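Local structure of 4-hydroxybutyrate coenzyme A transferase (Shewanella oneidensis, 2OAS) at residues S128-T136 / L260-S268; M154-F162 / V275-D285. The protein probably transfers coenzyme A from an acyl-CoA to a carboxylate such as 4-hydroxybutyrate or acetate, as in the acetyl-CoA hydrolase/transferase family. All coordinates share one frame; numbering follows the deposited sequence.

Contact 1: residues S128-T136 / L260-S268; sequences SLGISVEAT and LVTGFALGS
Phe264 points its CB at the loop 128-136 and packs it 3.0 Å from Ile131 O. Its CG sits between the backbone N and the carbonyl carbon (chi1 43°). This sends the ring past Glu134, whose CB lies 4.1 Å from Phe264 CD1 and meets the ring obliquely. Ser132 OG stands beside Phe264 CB and is hydrogen-bonded to Ser26 O. Ile131 CB lies 4.4 Å from Ala265 CB, and Tyr272 of helix 269-275 also touches the Ile131 side chain.

Backbone bonds fix these positions. Ala265 N donates to Ile131 O at 2.9 Å. Val133 N donates to Gly263 O at 3.1 Å, and Glu134 N donates to the same oxygen. A water donates to both Ile131 O and Ala265 O.

The Glu134 chain bends at chi2 and its carboxylate leads away from Phe264. Glu134 OE2 accepts from Ala135 N at 2.9 Å, and OE1 bonds to Ser26 N.

Phe264 also touches the bound coenzyme A and lies near Glu233, which has been seen linked covalently to CoA in this protein. The buried carbonyls of Ile131 and Gly263 are satisfied. Bonds at Gly263 O and Ala265 N flank Phe264, consistent with a backbone held steady beneath a side chain of the CoA pocket.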
# COMPACT_ATOMS: atom_id res chain seq x y z
N SER A 128 -7.01 -17.88 -27.76
CA SER A 128 -7.29 -17.30 -26.47
C SER A 128 -6.33 -17.80 -25.39
O SER A 128 -5.94 -18.97 -25.38
CB SER A 128 -8.74 -17.62 -26.08
OG SER A 128 -9.05 -17.12 -24.79
N LEU A 129 -5.95 -16.90 -24.50
CA LEU A 129 -5.08 -17.23 -23.39
C LEU A 129 -5.88 -18.02 -22.39
O LEU A 129 -5.36 -18.46 -21.37
CB LEU A 129 -4.56 -15.96 -22.73
CG LEU A 129 -3.64 -15.15 -23.62
CD1 LEU A 129 -3.10 -13.95 -22.85
CD2 LEU A 129 -2.50 -16.02 -24.10
N GLY A 130 -7.17 -18.18 -22.67
CA GLY A 130 -8.04 -18.96 -21.81
C GLY A 130 -8.25 -18.57 -20.36
O GLY A 130 -8.52 -17.40 -20.05
N ILE A 131 -8.10 -19.55 -19.46
CA ILE A 131 -8.34 -19.30 -18.04
C ILE A 131 -7.31 -18.44 -17.32
O ILE A 131 -7.47 -18.14 -16.13
CB ILE A 131 -8.51 -20.61 -17.26
CG1 ILE A 131 -7.24 -21.45 -17.35
CG2 ILE A 131 -9.70 -21.35 -17.80
CD1 ILE A 131 -7.31 -22.74 -16.55
N SER A 132 -6.26 -18.04 -18.02
CA SER A 132 -5.25 -17.19 -17.41
C SER A 132 -4.79 -16.06 -18.30
O SER A 132 -4.02 -16.27 -19.23
CB SER A 132 -4.02 -17.98 -16.98
OG SER A 132 -4.27 -18.70 -15.80
N VAL A 133 -5.27 -14.85 -18.02
CA VAL A 133 -4.85 -13.69 -18.78
C VAL A 133 -3.73 -13.07 -17.97
O VAL A 133 -2.63 -12.84 -18.48
CB VAL A 133 -5.97 -12.68 -18.97
CG1 VAL A 133 -5.44 -11.45 -19.68
CG2 VAL A 133 -7.09 -13.32 -19.78
N GLU A 134 -4.00 -12.80 -16.70
CA GLU A 134 -3.00 -12.22 -15.80
C GLU A 134 -2.00 -11.28 -16.50
O GLU A 134 -2.40 -10.28 -17.11
CB GLU A 134 -2.24 -13.33 -15.03
CG GLU A 134 -2.22 -14.74 -15.68
CD GLU A 134 -0.83 -15.18 -16.09
OE1 GLU A 134 -0.63 -16.38 -16.41
OE2 GLU A 134 0.07 -14.33 -16.10
N ALA A 135 -0.72 -11.59 -16.41
CA ALA A 135 0.31 -10.76 -17.00
C ALA A 135 0.94 -11.37 -18.24
O ALA A 135 1.89 -10.81 -18.80
CB ALA A 135 1.39 -10.48 -15.98
N THR A 136 0.42 -12.51 -18.66
CA THR A 136 0.96 -13.19 -19.84
C THR A 136 0.69 -12.36 -21.10
O THR A 136 1.54 -12.28 -22.00
CB THR A 136 0.38 -14.65 -19.93
OG1 THR A 136 0.73 -15.23 -21.19
CG2 THR A 136 -1.12 -14.65 -19.76
N LEU A 260 -19.14 -10.79 -15.04
CA LEU A 260 -18.18 -11.17 -14.02
C LEU A 260 -16.81 -10.77 -14.57
O LEU A 260 -16.56 -10.93 -15.76
CB LEU A 260 -18.19 -12.68 -13.79
CG LEU A 260 -19.52 -13.30 -13.41
CD1 LEU A 260 -19.36 -14.81 -13.25
CD2 LEU A 260 -19.99 -12.68 -12.11
N VAL A 261 -15.94 -10.25 -13.71
CA VAL A 261 -14.60 -9.85 -14.14
C VAL A 261 -13.53 -10.52 -13.25
O VAL A 261 -13.71 -10.62 -12.04
CB VAL A 261 -14.45 -8.29 -14.08
CG1 VAL A 261 -13.08 -7.85 -14.59
CG2 VAL A 261 -15.55 -7.64 -14.94
N THR A 262 -12.45 -10.99 -13.86
CA THR A 262 -11.32 -11.61 -13.15
C THR A 262 -10.09 -11.62 -14.02
O THR A 262 -10.16 -11.34 -15.22
CB THR A 262 -11.54 -13.10 -12.77
OG1 THR A 262 -12.06 -13.81 -13.90
CG2 THR A 262 -12.44 -13.22 -11.60
N GLY A 263 -8.97 -11.98 -13.40
CA GLY A 263 -7.72 -12.07 -14.11
C GLY A 263 -7.51 -13.50 -14.57
O GLY A 263 -6.82 -13.75 -15.55
N PHE A 264 -8.10 -14.43 -13.83
CA PHE A 264 -8.02 -15.86 -14.14
C PHE A 264 -9.03 -16.72 -13.38
O PHE A 264 -9.76 -16.23 -12.52
CB PHE A 264 -6.60 -16.39 -13.92
CG PHE A 264 -5.96 -15.90 -12.67
CD1 PHE A 264 -5.31 -14.67 -12.65
CD2 PHE A 264 -6.02 -16.65 -11.51
CE1 PHE A 264 -4.73 -14.19 -11.48
CE2 PHE A 264 -5.45 -16.19 -10.32
CZ PHE A 264 -4.80 -14.95 -10.30
N ALA A 265 -9.08 -18.00 -13.73
CA ALA A 265 -10.00 -18.95 -13.10
C ALA A 265 -9.31 -20.28 -12.81
O ALA A 265 -8.33 -20.66 -13.46
CB ALA A 265 -11.19 -19.18 -14.02
N LEU A 266 -9.85 -21.02 -11.85
CA LEU A 266 -9.27 -22.30 -11.46
C LEU A 266 -10.35 -23.13 -10.76
O LEU A 266 -10.96 -22.68 -9.79
CB LEU A 266 -8.11 -22.07 -10.49
CG LEU A 266 -7.16 -23.25 -10.38
CD1 LEU A 266 -6.29 -23.24 -11.62
CD2 LEU A 266 -6.29 -23.15 -9.13
N GLY A 267 -10.58 -24.36 -11.24
CA GLY A 267 -11.60 -25.20 -10.64
C GLY A 267 -11.92 -26.43 -11.46
O GLY A 267 -11.09 -26.87 -12.25
N SER A 268 -13.12 -26.97 -11.31
CA SER A 268 -13.49 -28.17 -12.05
C SER A 268 -13.80 -27.93 -13.53
O SER A 268 -13.83 -26.79 -13.99
CB SER A 268 -14.69 -28.85 -11.40
OG SER A 268 -15.85 -28.08 -11.61
O HOH W 1 -5.88 -19.61 -14.18

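Contact 2: residues M154-F162 / V275-D285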
# COMPACT_ATOMS: atom_id res chain seq x y z
N MSE A 154 -8.54 -25.86 -23.84
CA MSE A 154 -8.51 -24.51 -23.31
C MSE A 154 -9.76 -23.76 -23.74
O MSE A 154 -10.04 -23.63 -24.94
CB MSE A 154 -7.26 -23.76 -23.81
CG MSE A 154 -7.04 -22.41 -23.14
SE MSE A 154 -6.86 -22.50 -21.21
CE MSE A 154 -4.94 -22.59 -21.01
N PRO A 155 -10.56 -23.30 -22.77
CA PRO A 155 -11.77 -22.57 -23.12
C PRO A 155 -11.45 -21.21 -23.77
O PRO A 155 -10.42 -20.60 -23.46
CB PRO A 155 -12.50 -22.45 -21.78
CG PRO A 155 -11.41 -22.52 -20.76
CD PRO A 155 -10.48 -23.55 -21.32
N ARG A 156 -12.31 -20.78 -24.69
CA ARG A 156 -12.16 -19.51 -25.41
C ARG A 156 -12.78 -18.39 -24.59
O ARG A 156 -13.88 -17.94 -24.88
CB ARG A 156 -12.89 -19.62 -26.75
CG ARG A 156 -12.79 -18.42 -27.68
CD ARG A 156 -13.41 -18.79 -29.01
NE ARG A 156 -13.15 -17.83 -30.07
CZ ARG A 156 -14.00 -16.88 -30.44
NH1 ARG A 156 -15.17 -16.75 -29.82
NH2 ARG A 156 -13.68 -16.07 -31.46
N THR A 157 -12.05 -17.95 -23.56
CA THR A 157 -12.53 -16.91 -22.66
C THR A 157 -12.72 -15.54 -23.31
O THR A 157 -12.00 -15.19 -24.24
CB THR A 157 -11.58 -16.72 -21.44
OG1 THR A 157 -10.28 -16.32 -21.90
CG2 THR A 157 -11.45 -18.03 -20.66
N HIS A 158 -13.68 -14.77 -22.81
CA HIS A 158 -13.92 -13.43 -23.33
C HIS A 158 -13.12 -12.42 -22.54
O HIS A 158 -12.80 -12.64 -21.37
CB HIS A 158 -15.39 -13.06 -23.28
CG HIS A 158 -16.19 -13.64 -24.40
ND1 HIS A 158 -17.09 -12.89 -25.13
CD2 HIS A 158 -16.21 -14.88 -24.93
CE1 HIS A 158 -17.63 -13.66 -26.07
NE2 HIS A 158 -17.11 -14.87 -25.97
N GLY A 159 -12.79 -11.30 -23.18
CA GLY A 159 -12.00 -10.27 -22.54
C GLY A 159 -10.73 -9.97 -23.33
O GLY A 159 -10.75 -9.93 -24.56
N ASP A 160 -9.61 -9.77 -22.64
CA ASP A 160 -8.36 -9.46 -23.33
C ASP A 160 -7.45 -10.63 -23.64
O ASP A 160 -6.31 -10.42 -24.03
CB ASP A 160 -7.57 -8.42 -22.54
CG ASP A 160 -8.43 -7.30 -22.02
OD1 ASP A 160 -9.30 -6.79 -22.79
OD2 ASP A 160 -8.24 -6.92 -20.84
N GLY A 161 -7.93 -11.85 -23.48
CA GLY A 161 -7.08 -13.00 -23.75
C GLY A 161 -6.87 -13.37 -25.21
O GLY A 161 -6.21 -14.37 -25.49
N PHE A 162 -7.40 -12.60 -26.14
CA PHE A 162 -7.25 -12.92 -27.56
C PHE A 162 -5.91 -12.50 -28.17
O PHE A 162 -5.39 -11.43 -27.88
CB PHE A 162 -8.41 -12.29 -28.35
CG PHE A 162 -9.71 -12.97 -28.11
CD1 PHE A 162 -9.94 -14.24 -28.61
CD2 PHE A 162 -10.68 -12.37 -27.31
CE1 PHE A 162 -11.11 -14.93 -28.31
CE2 PHE A 162 -11.85 -13.05 -27.00
CZ PHE A 162 -12.07 -14.33 -27.50
N VAL A 275 -17.10 -20.78 -18.26
CA VAL A 275 -16.39 -19.61 -18.77
C VAL A 275 -16.13 -19.73 -20.25
O VAL A 275 -15.95 -18.72 -20.94
CB VAL A 275 -15.06 -19.39 -18.01
CG1 VAL A 275 -15.30 -19.45 -16.52
CG2 VAL A 275 -14.02 -20.40 -18.43
N ASP A 276 -16.13 -20.95 -20.76
CA ASP A 276 -15.86 -21.16 -22.18
C ASP A 276 -16.75 -20.37 -23.14
O ASP A 276 -17.93 -20.65 -23.27
CB ASP A 276 -15.93 -22.65 -22.52
CG ASP A 276 -15.44 -22.94 -23.92
OD1 ASP A 276 -14.65 -22.12 -24.45
OD2 ASP A 276 -15.82 -23.99 -24.49
N ASP A 277 -16.16 -19.38 -23.79
CA ASP A 277 -16.87 -18.56 -24.76
C ASP A 277 -18.14 -17.98 -24.17
O ASP A 277 -19.15 -17.89 -24.85
CB ASP A 277 -17.19 -19.42 -25.99
CG ASP A 277 -17.51 -18.59 -27.23
OD1 ASP A 277 -17.28 -17.36 -27.21
OD2 ASP A 277 -17.98 -19.18 -28.24
N ASN A 278 -18.08 -17.56 -22.90
CA ASN A 278 -19.24 -16.98 -22.21
C ASN A 278 -19.18 -15.46 -22.15
O ASN A 278 -18.41 -14.88 -21.38
CB ASN A 278 -19.33 -17.53 -20.79
CG ASN A 278 -20.67 -17.23 -20.13
OD1 ASN A 278 -21.34 -16.25 -20.47
ND2 ASN A 278 -21.06 -18.06 -19.17
N PRO A 279 -20.04 -14.78 -22.93
CA PRO A 279 -20.10 -13.32 -22.98
C PRO A 279 -20.24 -12.66 -21.62
O PRO A 279 -19.84 -11.51 -21.43
CB PRO A 279 -21.33 -13.05 -23.85
CG PRO A 279 -21.40 -14.23 -24.72
CD PRO A 279 -21.08 -15.37 -23.78
N ALA A 280 -20.83 -13.37 -20.66
CA ALA A 280 -21.03 -12.81 -19.34
C ALA A 280 -19.78 -12.85 -18.45
O ALA A 280 -19.75 -12.18 -17.42
CB ALA A 280 -22.21 -13.51 -18.64
N VAL A 281 -18.77 -13.62 -18.84
CA VAL A 281 -17.54 -13.72 -18.06
C VAL A 281 -16.38 -13.06 -18.78
O VAL A 281 -16.01 -13.46 -19.88
CB VAL A 281 -17.17 -15.20 -17.74
CG1 VAL A 281 -15.97 -15.24 -16.79
CG2 VAL A 281 -18.36 -15.93 -17.11
N ILE A 282 -15.81 -12.04 -18.15
CA ILE A 282 -14.71 -11.32 -18.75
C ILE A 282 -13.39 -11.46 -17.99
O ILE A 282 -13.26 -11.05 -16.83
CB ILE A 282 -15.04 -9.83 -18.86
CG1 ILE A 282 -16.28 -9.66 -19.75
CG2 ILE A 282 -13.84 -9.06 -19.42
CD1 ILE A 282 -16.11 -10.22 -21.16
N PHE A 283 -12.41 -12.06 -18.66
CA PHE A 283 -11.09 -12.25 -18.13
C PHE A 283 -10.32 -11.03 -18.59
O PHE A 283 -10.02 -10.87 -19.77
CB PHE A 283 -10.44 -13.52 -18.69
CG PHE A 283 -10.97 -14.79 -18.09
CD1 PHE A 283 -12.25 -15.24 -18.39
CD2 PHE A 283 -10.20 -15.52 -17.19
CE1 PHE A 283 -12.76 -16.37 -17.79
CE2 PHE A 283 -10.70 -16.66 -16.58
CZ PHE A 283 -11.99 -17.09 -16.89
N MSE A 284 -10.00 -10.19 -17.63
CA MSE A 284 -9.31 -8.95 -17.90
C MSE A 284 -7.87 -9.00 -17.41
O MSE A 284 -7.53 -9.79 -16.53
CB MSE A 284 -10.05 -7.85 -17.17
CG MSE A 284 -9.69 -6.44 -17.54
SE MSE A 284 -10.91 -5.33 -16.54
CE MSE A 284 -12.40 -5.44 -17.77
N ASP A 285 -7.04 -8.13 -17.99
CA ASP A 285 -5.62 -8.00 -17.66
C ASP A 285 -5.44 -7.52 -16.23
O ASP A 285 -6.02 -6.50 -15.84
CB ASP A 285 -4.97 -7.01 -18.64
CG ASP A 285 -3.56 -6.60 -18.23
OD1 ASP A 285 -2.93 -7.29 -17.39
OD2 ASP A 285 -3.07 -5.59 -18.77
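His158 and Arg156 both reach the carboxylate of Asp277. His158 NE2 donates to Asp277 OD1 at 2.8 Å, in the plane of the ring and nearly along the C-O axis. Arg156 NH1 makes a long, weak salt bridge to the same oxygen, with the guanidinium and carboxylate planes 86° apart. Its NH2 pairs with Asp122. Asp276 OD1 accepts from Arg156 N at 2.7 Å. Asp285 N adds a weak bond to Asp160 OD2.

Apolar contacts flank these polar ones. Pro279 CA lies over one face of the His158 ring, 4.0 Å from its centroid, in a CH-pi contact. With an alanine in place of His158, Asp277 OD1 would probably be left to the weak Arg156 NH1 bond and a gap would open beside Pro279 CA. Thr157 OG1 lies between the backbone N and the carbonyl carbon (chi1 61°) and bonds to Gly130 O. This leaves CG2 over one face of Phe283 in a second CH-pi contact. Ile282 CD1 packs on His158 CB at 3.6 Å.

Backbone bonds complete the set. Phe283 N donates to His158 O at 2.8 Å, and Asp160 N donates to Phe283 O at 3.1 Å.

This is the weakly bonded parallel edge of a small three-stranded sheet, with 281-283 in the middle and 260-262 beyond.

From the N terminus, the chain first passes 128-136, the loop between strand 126-128 and helix 136-142. It then reaches 154-162. Contact 1 closes when the chain returns at 260-268, and contact 2 when it passes helix 269-275 and arrives at 275-285. The two closures cross, because their segments alternate. Their centres are about 7 Å apart. The early segments are probably joined by Leu129 N to Gly161 O, and the late ones by Thr262 O and Met284 N. Val133 CG2 packs on Phe283 CB between the contacts. They tie the N-terminal family region, which supplies the edge strand 158-159, to strands 281-283 and 260-262 and to Phe264 of the coenzyme A pocket.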